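Local coordinates for protein uronate isomerase (PDB 2Q01) that interconverts aldehydo- and keto-uronates, isomerising D-glucuronate to D-fructuronate and D-galacturonate to D-tagaturonate in sugar-acid metabolism, at residues B[30-35]-B[457-462]; B[39-44]-B[414-419]; B[165-170]-B[190-195]; B[172-177]-B[233-238]. All blocks are in the same frame, centred on the assembly; numbering follows the deposited sequence.

Contact 1 (B[30-35]-B[457-462])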
loop_
_atom_site.group_PDB
_atom_site.type_symbol
_atom_site.label_atom_id
_atom_site.label_comp_id
_atom_site.label_asym_id
_atom_site.label_seq_id
_atom_site.Cartn_x
_atom_site.Cartn_y
_atom_site.Cartn_z
ATOM N N ALA B 30 -6.202 16.504 -25.735
ATOM C CA ALA B 30 -6.277 16.994 -27.121
ATOM C C ALA B 30 -4.901 17.370 -27.687
ATOM O O ALA B 30 -4.647 17.233 -28.881
ATOM C CB ALA B 30 -7.220 18.181 -27.201
ATOM N N LEU B 31 -4.019 17.811 -26.797
ATOM C CA LEU B 31 -2.654 18.204 -27.113
ATOM C C LEU B 31 -1.768 17.007 -27.439
ATOM O O LEU B 31 -0.639 17.169 -27.901
ATOM C CB LEU B 31 -2.066 18.914 -25.894
ATOM C CG LEU B 31 -1.519 20.329 -25.992
ATOM C CD1 LEU B 31 -2.649 21.318 -26.214
ATOM C CD2 LEU B 31 -0.799 20.633 -24.704
ATOM N N VAL B 32 -2.294 15.808 -27.214
ATOM C CA VAL B 32 -1.479 14.608 -27.108
ATOM C C VAL B 32 -2.084 13.359 -27.796
ATOM O O VAL B 32 -1.346 12.440 -28.176
ATOM C CB VAL B 32 -1.120 14.397 -25.602
ATOM C CG1 VAL B 32 -1.443 13.027 -25.093
ATOM C CG2 VAL B 32 0.319 14.802 -25.340
ATOM N N LYS B 33 -3.405 13.368 -28.011
ATOM C CA LYS B 33 -4.158 12.198 -28.513
ATOM C C LYS B 33 -3.765 11.678 -29.893
ATOM O O LYS B 33 -3.987 10.504 -30.205
ATOM C CB LYS B 33 -5.674 12.452 -28.478
ATOM C CG LYS B 33 -6.203 13.468 -29.478
ATOM C CD LYS B 33 -7.674 13.758 -29.230
ATOM C CE LYS B 33 -8.104 15.050 -29.914
ATOM N NZ LYS B 33 -9.305 15.651 -29.256
ATOM N N ASP B 34 -3.187 12.557 -30.706
ATOM C CA ASP B 34 -2.881 12.253 -32.094
ATOM C C ASP B 34 -1.381 12.211 -32.362
ATOM O O ASP B 34 -0.962 12.056 -33.507
ATOM C CB ASP B 34 -3.563 13.267 -33.021
ATOM C CG ASP B 34 -5.065 13.042 -33.134
ATOM O OD1 ASP B 34 -5.481 11.885 -33.369
ATOM O OD2 ASP B 34 -5.827 14.025 -32.997
ATOM N N LEU B 35 -0.583 12.350 -31.303
ATOM C CA LEU B 35 0.864 12.150 -31.389
ATOM C C LEU B 35 1.173 10.699 -31.757
ATOM O O LEU B 35 0.389 9.798 -31.426
ATOM C CB LEU B 35 1.544 12.515 -30.062
ATOM C CG LEU B 35 1.786 13.992 -29.741
ATOM C CD1 LEU B 35 2.348 14.128 -28.345
ATOM C CD2 LEU B 35 2.721 14.646 -30.752
ATOM N N LEU B 457 4.319 19.114 -19.784
ATOM C CA LEU B 457 4.495 17.773 -19.227
ATOM C C LEU B 457 3.770 16.672 -19.964
ATOM O O LEU B 457 4.322 15.595 -20.140
ATOM C CB LEU B 457 4.123 17.727 -17.745
ATOM C CG LEU B 457 5.317 18.065 -16.857
ATOM C CD1 LEU B 457 4.896 18.349 -15.440
ATOM C CD2 LEU B 457 6.327 16.941 -16.903
ATOM N N ILE B 458 2.544 16.942 -20.398
ATOM C CA ILE B 458 1.761 15.938 -21.111
ATOM C C ILE B 458 2.447 15.494 -22.419
ATOM O O ILE B 458 2.483 14.303 -22.726
ATOM C CB ILE B 458 0.269 16.374 -21.292
ATOM C CG1 ILE B 458 -0.615 15.191 -21.684
ATOM C CG2 ILE B 458 0.123 17.516 -22.290
ATOM C CD1 ILE B 458 -0.909 14.248 -20.573
ATOM N N VAL B 459 3.038 16.446 -23.138
ATOM C CA VAL B 459 3.736 16.179 -24.396
ATOM C C VAL B 459 5.068 15.458 -24.147
ATOM O O VAL B 459 5.446 14.563 -24.911
ATOM C CB VAL B 459 3.935 17.483 -25.221
ATOM C CG1 VAL B 459 4.590 17.197 -26.578
ATOM C CG2 VAL B 459 2.604 18.173 -25.444
ATOM N N ASP B 460 5.754 15.834 -23.066
ATOM C CA ASP B 460 7.009 15.195 -22.664
ATOM C C ASP B 460 6.769 13.738 -22.298
ATOM O O ASP B 460 7.367 12.836 -22.894
ATOM C CB ASP B 460 7.648 15.932 -21.484
ATOM C CG ASP B 460 8.553 17.072 -21.920
ATOM O OD1 ASP B 460 8.934 17.126 -23.111
ATOM O OD2 ASP B 460 8.892 17.915 -21.063
ATOM N N LEU B 461 5.858 13.528 -21.347
ATOM C CA LEU B 461 5.442 12.200 -20.886
ATOM C C LEU B 461 5.028 11.254 -22.015
ATOM O O LEU B 461 5.342 10.061 -21.979
ATOM C CB LEU B 461 4.291 12.332 -19.880
ATOM C CG LEU B 461 4.542 12.367 -18.362
ATOM C CD1 LEU B 461 5.808 13.104 -17.948
ATOM C CD2 LEU B 461 3.323 12.929 -17.626
ATOM N N THR B 462 4.341 11.798 -23.017
ATOM C CA THR B 462 3.838 11.015 -24.141
ATOM C C THR B 462 4.924 10.689 -25.166
ATOM O O THR B 462 5.030 9.547 -25.623
ATOM C CB THR B 462 2.651 11.741 -24.830
ATOM O OG1 THR B 462 1.599 11.933 -23.878
ATOM C CG2 THR B 462 2.105 10.941 -26.004
#
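V32 leads an apolar, loop-on-helix contact in which 30-35, the link from helix 19-30 to strand 37-39, lies against a turn of helix 451-469. Its methyl CG2 enters between successive turns, 3.8 Å from CG1 of I458, and both methyls of V32 meet the hydroxyl end of T462 tip to tip, CG1 lying 3.5 Å from OG1. On one side L31 comes slantwise at the helix, CD2 touching CG2 of I458 at 4.0 Å. On the other, L35 places CD1 4.0 Å from CG2 of T462, while across V459 it lies nearly at a right angle. The T462 hydroxyl sits against the V32 methyls but spends its hydrogen bond within the helix: with OG1 trans to its own carbonyl carbon (chi1 -60°), it folds back and bonds to O of I458 at 2.8 Å. That oxygen also takes the backbone N of T462, the two donors arriving from opposite faces of its plane. With an alanine at T462, O of I458 would probably keep just the backbone donor of that pair, and CD1 of L35 would face a gap where the methyl had been. R433 of helix 425-445 touches both V32 and T462, and bonds to O of L35. No hydrogen bond links the two segments directly, which implies that they are matched by shape and by burial of branched side chains, with the one hydroxyl satisfied inside its own helix.

Contact 2 (B[39-44]-B[414-419])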
loop_
_atom_site.group_PDB
_atom_site.type_symbol
_atom_site.label_atom_id
_atom_site.label_comp_id
_atom_site.label_asym_id
_atom_site.label_seq_id
_atom_site.Cartn_x
_atom_site.Cartn_y
_atom_site.Cartn_z
ATOM N N SER B 39 6.503 2.818 -28.687
ATOM C CA SER B 39 6.292 1.584 -27.952
ATOM C C SER B 39 7.624 0.844 -27.728
ATOM O O SER B 39 7.940 -0.111 -28.442
ATOM C CB SER B 39 5.279 0.718 -28.702
ATOM O OG SER B 39 4.973 -0.454 -27.979
ATOM N N PRO B 40 8.396 1.269 -26.707
ATOM C CA PRO B 40 9.794 0.866 -26.586
ATOM C C PRO B 40 10.034 -0.485 -25.893
ATOM O O PRO B 40 11.176 -0.944 -25.834
ATOM C CB PRO B 40 10.404 2.010 -25.782
ATOM C CG PRO B 40 9.270 2.558 -24.964
ATOM C CD PRO B 40 7.977 2.138 -25.590
ATOM N N HIS B 41 8.971 -1.116 -25.389
ATOM C CA HIS B 41 9.052 -2.474 -24.857
ATOM C C HIS B 41 7.754 -3.241 -25.081
ATOM O O HIS B 41 6.689 -2.828 -24.611
ATOM C CB HIS B 41 9.403 -2.466 -23.366
ATOM C CG HIS B 41 9.590 -3.835 -22.787
ATOM N ND1 HIS B 41 8.709 -4.388 -21.881
ATOM C CD2 HIS B 41 10.546 -4.771 -22.999
ATOM C CE1 HIS B 41 9.122 -5.598 -21.551
ATOM N NE2 HIS B 41 10.233 -5.856 -22.217
ATOM N N GLY B 42 7.853 -4.366 -25.786
ATOM C CA GLY B 42 6.684 -5.192 -26.079
ATOM C C GLY B 42 6.999 -6.572 -26.624
ATOM O O GLY B 42 8.167 -6.920 -26.824
ATOM N N HIS B 43 5.943 -7.346 -26.886
ATOM C CA HIS B 43 6.077 -8.758 -27.249
ATOM C C HIS B 43 5.332 -9.171 -28.519
ATOM O O HIS B 43 4.845 -10.299 -28.616
ATOM C CB HIS B 43 5.646 -9.645 -26.074
ATOM C CG HIS B 43 6.472 -9.454 -24.843
ATOM N ND1 HIS B 43 7.639 -10.150 -24.610
ATOM C CD2 HIS B 43 6.307 -8.632 -23.781
ATOM C CE1 HIS B 43 8.153 -9.770 -23.454
ATOM N NE2 HIS B 43 7.364 -8.848 -22.931
ATOM N N THR B 44 5.255 -8.270 -29.494
ATOM C CA THR B 44 4.673 -8.612 -30.795
ATOM C C THR B 44 5.668 -9.449 -31.602
ATOM O O THR B 44 6.880 -9.389 -31.361
ATOM C CB THR B 44 4.229 -7.361 -31.614
ATOM O OG1 THR B 44 5.370 -6.563 -31.950
ATOM C CG2 THR B 44 3.214 -6.515 -30.833
ATOM N N GLY B 414 7.812 7.494 -19.220
ATOM C CA GLY B 414 6.564 7.456 -19.968
ATOM C C GLY B 414 5.887 6.098 -19.903
ATOM O O GLY B 414 5.844 5.465 -18.848
ATOM N N PHE B 415 5.367 5.645 -21.039
ATOM C CA PHE B 415 4.525 4.456 -21.092
ATOM C C PHE B 415 5.029 3.444 -22.116
ATOM O O PHE B 415 5.467 3.814 -23.205
ATOM C CB PHE B 415 3.069 4.866 -21.402
ATOM C CG PHE B 415 2.127 3.705 -21.608
ATOM C CD1 PHE B 415 1.612 3.008 -20.520
ATOM C CD2 PHE B 415 1.744 3.317 -22.894
ATOM C CE1 PHE B 415 0.744 1.929 -20.715
ATOM C CE2 PHE B 415 0.878 2.238 -23.092
ATOM C CZ PHE B 415 0.375 1.551 -22.004
ATOM N N ASN B 416 4.973 2.167 -21.747
ATOM C CA ASN B 416 5.094 1.075 -22.705
ATOM C C ASN B 416 3.899 0.133 -22.568
ATOM O O ASN B 416 3.387 -0.066 -21.470
ATOM C CB ASN B 416 6.441 0.341 -22.575
ATOM C CG ASN B 416 6.616 -0.362 -21.241
ATOM O OD1 ASN B 416 7.215 0.182 -20.316
ATOM N ND2 ASN B 416 6.115 -1.585 -21.144
ATOM N N ASP B 417 3.447 -0.431 -23.681
ATOM C CA ASP B 417 2.233 -1.239 -23.672
ATOM C C ASP B 417 2.454 -2.667 -23.179
ATOM O O ASP B 417 1.544 -3.256 -22.584
ATOM C CB ASP B 417 1.558 -1.235 -25.047
ATOM C CG ASP B 417 2.520 -1.545 -26.177
ATOM O OD1 ASP B 417 2.775 -0.637 -26.993
ATOM O OD2 ASP B 417 3.022 -2.687 -26.257
ATOM N N ASP B 418 3.649 -3.205 -23.450
ATOM C CA ASP B 418 4.088 -4.546 -23.015
ATOM C C ASP B 418 3.088 -5.665 -23.361
ATOM O O ASP B 418 2.720 -6.483 -22.512
ATOM C CB ASP B 418 4.433 -4.541 -21.516
ATOM C CG ASP B 418 5.226 -5.768 -21.081
ATOM O OD1 ASP B 418 6.113 -6.218 -21.834
ATOM O OD2 ASP B 418 4.951 -6.286 -19.977
ATOM N N THR B 419 2.649 -5.690 -24.615
ATOM C CA THR B 419 1.597 -6.619 -25.024
ATOM C C THR B 419 1.951 -7.404 -26.289
ATOM O O THR B 419 2.778 -6.967 -27.096
ATOM C CB THR B 419 0.219 -5.890 -25.170
ATOM O OG1 THR B 419 -0.817 -6.840 -25.458
ATOM C CG2 THR B 419 0.266 -4.815 -26.264
HETATM O O HOH W 1 5.645 -0.554 -25.576
#
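The H41 ring has ND2 of N416 at its edge, in plane, and meets D418 obliquely; beyond the two segments it stacks with H309. D418 runs alongside it, pointing the same way, with OD1 3.1 Å from CE1 of H41 and the ring and carboxylate planes only 23° apart. The same OD1 lies at the edge of the second imidazole, 3.1 Å from CD2 of H43, but that ring is turned 56° from the carboxylate. With CG of D418 trans to its N (chi1 -165°), the carboxylate is carried out to both histidines. The backbones are tied by two rather long bonds: D418 N bonds to O of H41 at 3.3 Å, in the carbonyl plane, and H43 N reaches O of T419 at 3.2 Å from well above its carbonyl plane. A water donates to O of H41 at 2.7 Å and accepts from N of D417 at 2.9 Å, while also donating to OG of S39. That hydroxyl bonds to OD1 of D417, although the separation is too short to be taken literally. A leucine in place of H41 would probably leave D251 without its weak NE2 partner and H309 without a ring to stack on. Two histidines one residue apart after strand 37-39, facing an aspartate from late in the chain, are consistent with the H-x-H motif and late-strand aspartate of the metallo-dependent hydrolase superfamily.

Contact 3 (B[165-170]-B[190-195])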
loop_
_atom_site.group_PDB
_atom_site.type_symbol
_atom_site.label_atom_id
_atom_site.label_comp_id
_atom_site.label_asym_id
_atom_site.label_seq_id
_atom_site.Cartn_x
_atom_site.Cartn_y
_atom_site.Cartn_z
ATOM N N ILE B 165 2.187 4.276 -35.536
ATOM C CA ILE B 165 3.266 3.806 -34.691
ATOM C C ILE B 165 4.569 4.320 -35.265
ATOM O O ILE B 165 4.878 4.098 -36.434
ATOM C CB ILE B 165 3.262 2.273 -34.534
ATOM C CG1 ILE B 165 1.915 1.819 -33.952
ATOM C CG2 ILE B 165 4.428 1.817 -33.637
ATOM C CD1 ILE B 165 1.578 0.352 -34.161
ATOM N N GLU B 166 5.311 5.043 -34.437
ATOM C CA GLU B 166 6.607 5.557 -34.828
ATOM C C GLU B 166 7.683 4.500 -34.607
ATOM O O GLU B 166 8.462 4.206 -35.513
ATOM C CB GLU B 166 6.924 6.824 -34.048
ATOM C CG GLU B 166 8.219 7.472 -34.473
ATOM C CD GLU B 166 8.224 8.959 -34.255
ATOM O OE1 GLU B 166 9.143 9.431 -33.562
ATOM O OE2 GLU B 166 7.321 9.653 -34.778
ATOM N N THR B 167 7.707 3.937 -33.399
ATOM C CA THR B 167 8.668 2.910 -33.004
ATOM C C THR B 167 7.927 1.768 -32.322
ATOM O O THR B 167 7.085 2.004 -31.456
ATOM C CB THR B 167 9.721 3.491 -32.025
ATOM O OG1 THR B 167 10.436 4.552 -32.671
ATOM C CG2 THR B 167 10.709 2.424 -31.552
ATOM N N LEU B 168 8.226 0.538 -32.734
ATOM C CA LEU B 168 7.736 -0.656 -32.047
ATOM C C LEU B 168 8.908 -1.580 -31.755
ATOM O O LEU B 168 9.644 -1.954 -32.662
ATOM C CB LEU B 168 6.694 -1.385 -32.902
ATOM C CG LEU B 168 6.019 -2.647 -32.358
ATOM C CD1 LEU B 168 5.254 -2.357 -31.073
ATOM C CD2 LEU B 168 5.081 -3.230 -33.400
ATOM N N ALA B 169 9.083 -1.941 -30.489
ATOM C CA ALA B 169 10.134 -2.882 -30.108
ATOM C C ALA B 169 9.562 -4.258 -29.787
ATOM O O ALA B 169 8.541 -4.379 -29.107
ATOM C CB ALA B 169 10.952 -2.346 -28.929
ATOM N N THR B 170 10.223 -5.290 -30.297
ATOM C CA THR B 170 9.914 -6.670 -29.942
ATOM C C THR B 170 10.992 -7.190 -28.974
ATOM O O THR B 170 11.956 -6.485 -28.684
ATOM C CB THR B 170 9.806 -7.563 -31.197
ATOM O OG1 THR B 170 11.113 -7.813 -31.722
ATOM C CG2 THR B 170 8.963 -6.885 -32.271
ATOM N N GLY B 190 8.824 1.358 -44.462
ATOM C CA GLY B 190 9.691 2.158 -43.595
ATOM C C GLY B 190 9.377 2.106 -42.112
ATOM O O GLY B 190 9.784 2.991 -41.359
ATOM N N GLY B 191 8.660 1.065 -41.695
ATOM C CA GLY B 191 8.292 0.884 -40.293
ATOM C C GLY B 191 9.490 0.569 -39.419
ATOM O O GLY B 191 10.303 -0.299 -39.752
ATOM N N HIS B 192 9.588 1.285 -38.299
ATOM C CA HIS B 192 10.711 1.168 -37.382
ATOM C C HIS B 192 10.383 0.117 -36.331
ATOM O O HIS B 192 10.008 0.432 -35.201
ATOM C CB HIS B 192 11.023 2.535 -36.767
ATOM C CG HIS B 192 12.267 2.579 -35.930
ATOM N ND1 HIS B 192 12.256 2.961 -34.605
ATOM C CD2 HIS B 192 13.561 2.326 -36.235
ATOM C CE1 HIS B 192 13.486 2.925 -34.126
ATOM N NE2 HIS B 192 14.298 2.545 -35.095
ATOM N N VAL B 193 10.498 -1.143 -36.741
ATOM C CA VAL B 193 10.346 -2.273 -35.837
ATOM C C VAL B 193 11.736 -2.708 -35.383
ATOM O O VAL B 193 12.557 -3.151 -36.187
ATOM C CB VAL B 193 9.581 -3.444 -36.486
ATOM C CG1 VAL B 193 9.495 -4.622 -35.526
ATOM C CG2 VAL B 193 8.178 -2.997 -36.918
ATOM N N ILE B 194 11.999 -2.547 -34.091
ATOM C CA ILE B 194 13.298 -2.890 -33.516
ATOM C C ILE B 194 13.169 -4.016 -32.497
ATOM O O ILE B 194 12.085 -4.563 -32.292
ATOM C CB ILE B 194 14.010 -1.660 -32.887
ATOM C CG1 ILE B 194 13.152 -1.017 -31.794
ATOM C CG2 ILE B 194 14.363 -0.654 -33.965
ATOM C CD1 ILE B 194 13.904 -0.031 -30.925
ATOM N N THR B 195 14.283 -4.358 -31.864
ATOM C CA THR B 195 14.319 -5.469 -30.923
ATOM C C THR B 195 14.814 -5.034 -29.539
ATOM O O THR B 195 15.205 -3.883 -29.341
ATOM C CB THR B 195 15.158 -6.646 -31.487
ATOM O OG1 THR B 195 15.177 -7.720 -30.544
ATOM C CG2 THR B 195 16.587 -6.209 -31.800
#
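Strand 167-169 runs parallel to strand 192-194, their axes approaching to 4.7 Å at 20°, with L168 paired to V193 and A169 to I194. This is the closing pair of a beta-alpha-beta crossover through helix 179-186, one of the repeating units of a TIM barrel. L168 sits between two bonds: its N donates to O of H192 at 3.0 Å, and its O accepts from N of I194 at 2.8 Å, almost in line with the carbonyl. T170 N donates to O of I194, continuing the same pattern. T167, A169, H192 and I194 share one face of the sheet, where CB of A169 packs on CG1 of I194 at 3.8 Å. L168 and V193 occupy the other face, both against F160 of helix 156-162, and V193 also meets I184 of the crossover helix. Farther along, CG2 of T170 lies obliquely 4.0 Å from CG1 of V193, while its hydroxyl is engaged by E172 and H181. H192 swings its ring out with CG trans to the backbone N (chi1 -173°), which brings the imidazole alongside the T167 side chain and close to W478. One face of that ring carries CG2 of I194, offset toward the rim, and CB of T167 lies in plane at its edge. OG1 of T167 and ND1 of H192 are hydrogen-bonded at 3.1 Å, and either could be the donor.

Contact 4 (B[172-177]-B[233-238])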
loop_
_atom_site.group_PDB
_atom_site.type_symbol
_atom_site.label_atom_id
_atom_site.label_comp_id
_atom_site.label_asym_id
_atom_site.label_seq_id
_atom_site.Cartn_x
_atom_site.Cartn_y
_atom_site.Cartn_z
ATOM N N GLU B 172 13.593 -10.421 -28.025
ATOM C CA GLU B 172 14.248 -11.691 -28.383
ATOM C C GLU B 172 15.413 -11.999 -27.451
ATOM O O GLU B 172 16.019 -11.092 -26.884
ATOM C CB GLU B 172 14.772 -11.695 -29.830
ATOM C CG GLU B 172 14.105 -10.737 -30.827
ATOM C CD GLU B 172 12.706 -11.141 -31.251
ATOM O OE1 GLU B 172 11.778 -10.350 -31.003
ATOM O OE2 GLU B 172 12.530 -12.229 -31.843
ATOM N N GLY B 173 15.719 -13.283 -27.297
ATOM C CA GLY B 173 16.906 -13.717 -26.569
ATOM C C GLY B 173 18.115 -13.827 -27.481
ATOM O O GLY B 173 17.972 -13.789 -28.701
ATOM N N PRO B 174 19.318 -13.987 -26.897
ATOM C CA PRO B 174 20.589 -14.103 -27.632
ATOM C C PRO B 174 20.702 -15.400 -28.430
ATOM O O PRO B 174 21.521 -15.494 -29.347
ATOM C CB PRO B 174 21.649 -14.098 -26.524
ATOM C CG PRO B 174 20.945 -13.759 -25.273
ATOM C CD PRO B 174 19.516 -14.095 -25.444
ATOM N N HIS B 175 19.883 -16.384 -28.065
ATOM C CA HIS B 175 19.847 -17.684 -28.717
ATOM C C HIS B 175 18.958 -17.750 -29.962
ATOM O O HIS B 175 19.094 -18.677 -30.759
ATOM C CB HIS B 175 19.434 -18.769 -27.713
ATOM C CG HIS B 175 18.088 -18.548 -27.092
ATOM N ND1 HIS B 175 17.887 -17.689 -26.032
ATOM C CD2 HIS B 175 16.879 -19.090 -27.370
ATOM C CE1 HIS B 175 16.610 -17.699 -25.695
ATOM N NE2 HIS B 175 15.976 -18.542 -26.491
ATOM N N GLU B 176 18.055 -16.782 -30.134
ATOM C CA GLU B 176 17.212 -16.733 -31.346
ATOM C C GLU B 176 17.735 -15.784 -32.429
ATOM O O GLU B 176 18.528 -14.880 -32.137
ATOM C CB GLU B 176 15.740 -16.455 -31.017
ATOM C CG GLU B 176 15.484 -15.850 -29.645
ATOM C CD GLU B 176 14.023 -15.921 -29.235
ATOM O OE1 GLU B 176 13.249 -16.650 -29.891
ATOM O OE2 GLU B 176 13.649 -15.246 -28.253
ATOM N N SER B 177 17.289 -16.007 -33.670
ATOM C CA SER B 177 17.759 -15.222 -34.813
ATOM C C SER B 177 16.998 -13.911 -34.981
ATOM O O SER B 177 15.831 -13.795 -34.594
ATOM C CB SER B 177 17.696 -16.040 -36.109
ATOM O OG SER B 177 16.367 -16.180 -36.576
ATOM N N GLU B 233 31.993 -13.022 -23.982
ATOM C CA GLU B 233 32.201 -12.615 -25.377
ATOM C C GLU B 233 30.999 -12.909 -26.261
ATOM O O GLU B 233 30.692 -12.138 -27.164
ATOM C CB GLU B 233 33.447 -13.262 -25.984
ATOM C CG GLU B 233 34.630 -12.310 -26.116
ATOM C CD GLU B 233 34.317 -11.085 -26.966
ATOM O OE1 GLU B 233 33.828 -11.255 -28.104
ATOM O OE2 GLU B 233 34.565 -9.952 -26.494
ATOM N N ALA B 234 30.328 -14.024 -25.987
ATOM C CA ALA B 234 29.120 -14.405 -26.706
ATOM C C ALA B 234 27.966 -13.443 -26.440
ATOM O O ALA B 234 27.143 -13.215 -27.319
ATOM C CB ALA B 234 28.724 -15.819 -26.346
ATOM N N HIS B 235 27.914 -12.883 -25.233
ATOM C CA HIS B 235 26.916 -11.874 -24.884
ATOM C C HIS B 235 27.193 -10.539 -25.561
ATOM O O HIS B 235 26.263 -9.855 -25.986
ATOM C CB HIS B 235 26.862 -11.665 -23.378
ATOM C CG HIS B 235 25.923 -12.583 -22.666
ATOM N ND1 HIS B 235 24.558 -12.543 -22.854
ATOM C CD2 HIS B 235 26.145 -13.535 -21.731
ATOM C CE1 HIS B 235 23.981 -13.448 -22.085
ATOM N NE2 HIS B 235 24.922 -14.061 -21.390
ATOM N N ARG B 236 28.472 -10.173 -25.648
ATOM C CA ARG B 236 28.884 -8.933 -26.296
ATOM C C ARG B 236 28.597 -8.957 -27.791
ATOM O O ARG B 236 28.072 -7.985 -28.339
ATOM C CB ARG B 236 30.363 -8.659 -26.053
ATOM C CG ARG B 236 30.683 -8.187 -24.657
ATOM C CD ARG B 236 32.142 -7.756 -24.540
ATOM N NE ARG B 236 32.637 -7.979 -23.183
ATOM C CZ ARG B 236 33.393 -9.011 -22.813
ATOM N NH1 ARG B 236 33.780 -9.923 -23.699
ATOM N NH2 ARG B 236 33.775 -9.123 -21.549
ATOM N N LEU B 237 28.930 -10.074 -28.436
ATOM C CA LEU B 237 28.691 -10.256 -29.865
ATOM C C LEU B 237 27.203 -10.285 -30.212
ATOM O O LEU B 237 26.799 -9.771 -31.256
ATOM C CB LEU B 237 29.381 -11.525 -30.378
ATOM C CG LEU B 237 30.913 -11.574 -30.427
ATOM C CD1 LEU B 237 31.360 -12.880 -31.056
ATOM C CD2 LEU B 237 31.525 -10.385 -31.170
ATOM N N ARG B 238 26.395 -10.879 -29.338
ATOM C CA ARG B 238 24.951 -10.934 -29.558
ATOM C C ARG B 238 24.286 -9.588 -29.310
ATOM O O ARG B 238 23.392 -9.201 -30.048
ATOM C CB ARG B 238 24.291 -12.040 -28.725
ATOM C CG ARG B 238 24.575 -13.450 -29.241
ATOM C CD ARG B 238 24.297 -13.569 -30.719
ATOM N NE ARG B 238 22.873 -13.681 -31.003
ATOM C CZ ARG B 238 22.320 -13.415 -32.182
ATOM N NH1 ARG B 238 21.012 -13.560 -32.346
ATOM N NH2 ARG B 238 23.071 -13.000 -33.192
#
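P174 and R238 pack the loop between strand 165-169 and helix 179-186, at the C-terminal end of a barrel strand, against helix 228-244. The loop makes a type I turn from G173 to E176, and R238 binds backbone carbonyls of the turn. NE of R238 donates to O of P174 at 2.8 Å, slightly out of the guanidinium plane, and NH1 reaches O of E176 at the same 2.8 Å, but by a weak, strongly bent bond. Both oxygens lie at the edge of the guanidinium group, so two atoms of one flat group hold two carbonyls of the same turn. The arginine is folded to do this: with chi2 at -50° and chi3 at -78° its chain bends twice, and the guanidinium comes round beside the proline instead of stretching outward. The base of the side chain rests on the proline, CB of R238 being 4.0 Å from CB of P174. H235, one turn earlier on the helix, touches the pyrrolidine ring more lightly, CE1 being 4.4 Å from CG of P174; its polar end is engaged by Y197 and Y231. Within the turn, OE2 of E176 accepts the N of G173 at 3.0 Å in a nearly straight bond through its anti lone pair, which ties the two ends of the turn together. T220 of helix 210-221 adds a second donor to O of P174 and touches R238, while M291, M295 and M298 of helix 281-302 pack on H235, setting the contact among three helices beside the strand end.

Overall arrangement
Contacts 2, 3 and 4 are buried, contact 4 despite lying far out; contact 1 is partly buried, with L31 exposed. Contacts 2 and 3 share a sheet: S39 pairs by backbone with T167 and A169, so strand 37-39 flanks 165-169 opposite 192-194. The centre of contact 2 lies about 4 Å from the chain centre, the centres of contacts 1 and 4 about 20 Å. Contacts 1 and 2 adjoin in sequence; contacts 3 and 4 touch where T195, after strand 192-194, packs on E172, in the loop after 165-169. Chemistry follows place: apolar matching in contact 1, polar groups and water in contact 2, regular strand bonds in contact 3, and arginine-to-carbonyl bonds in contact 4.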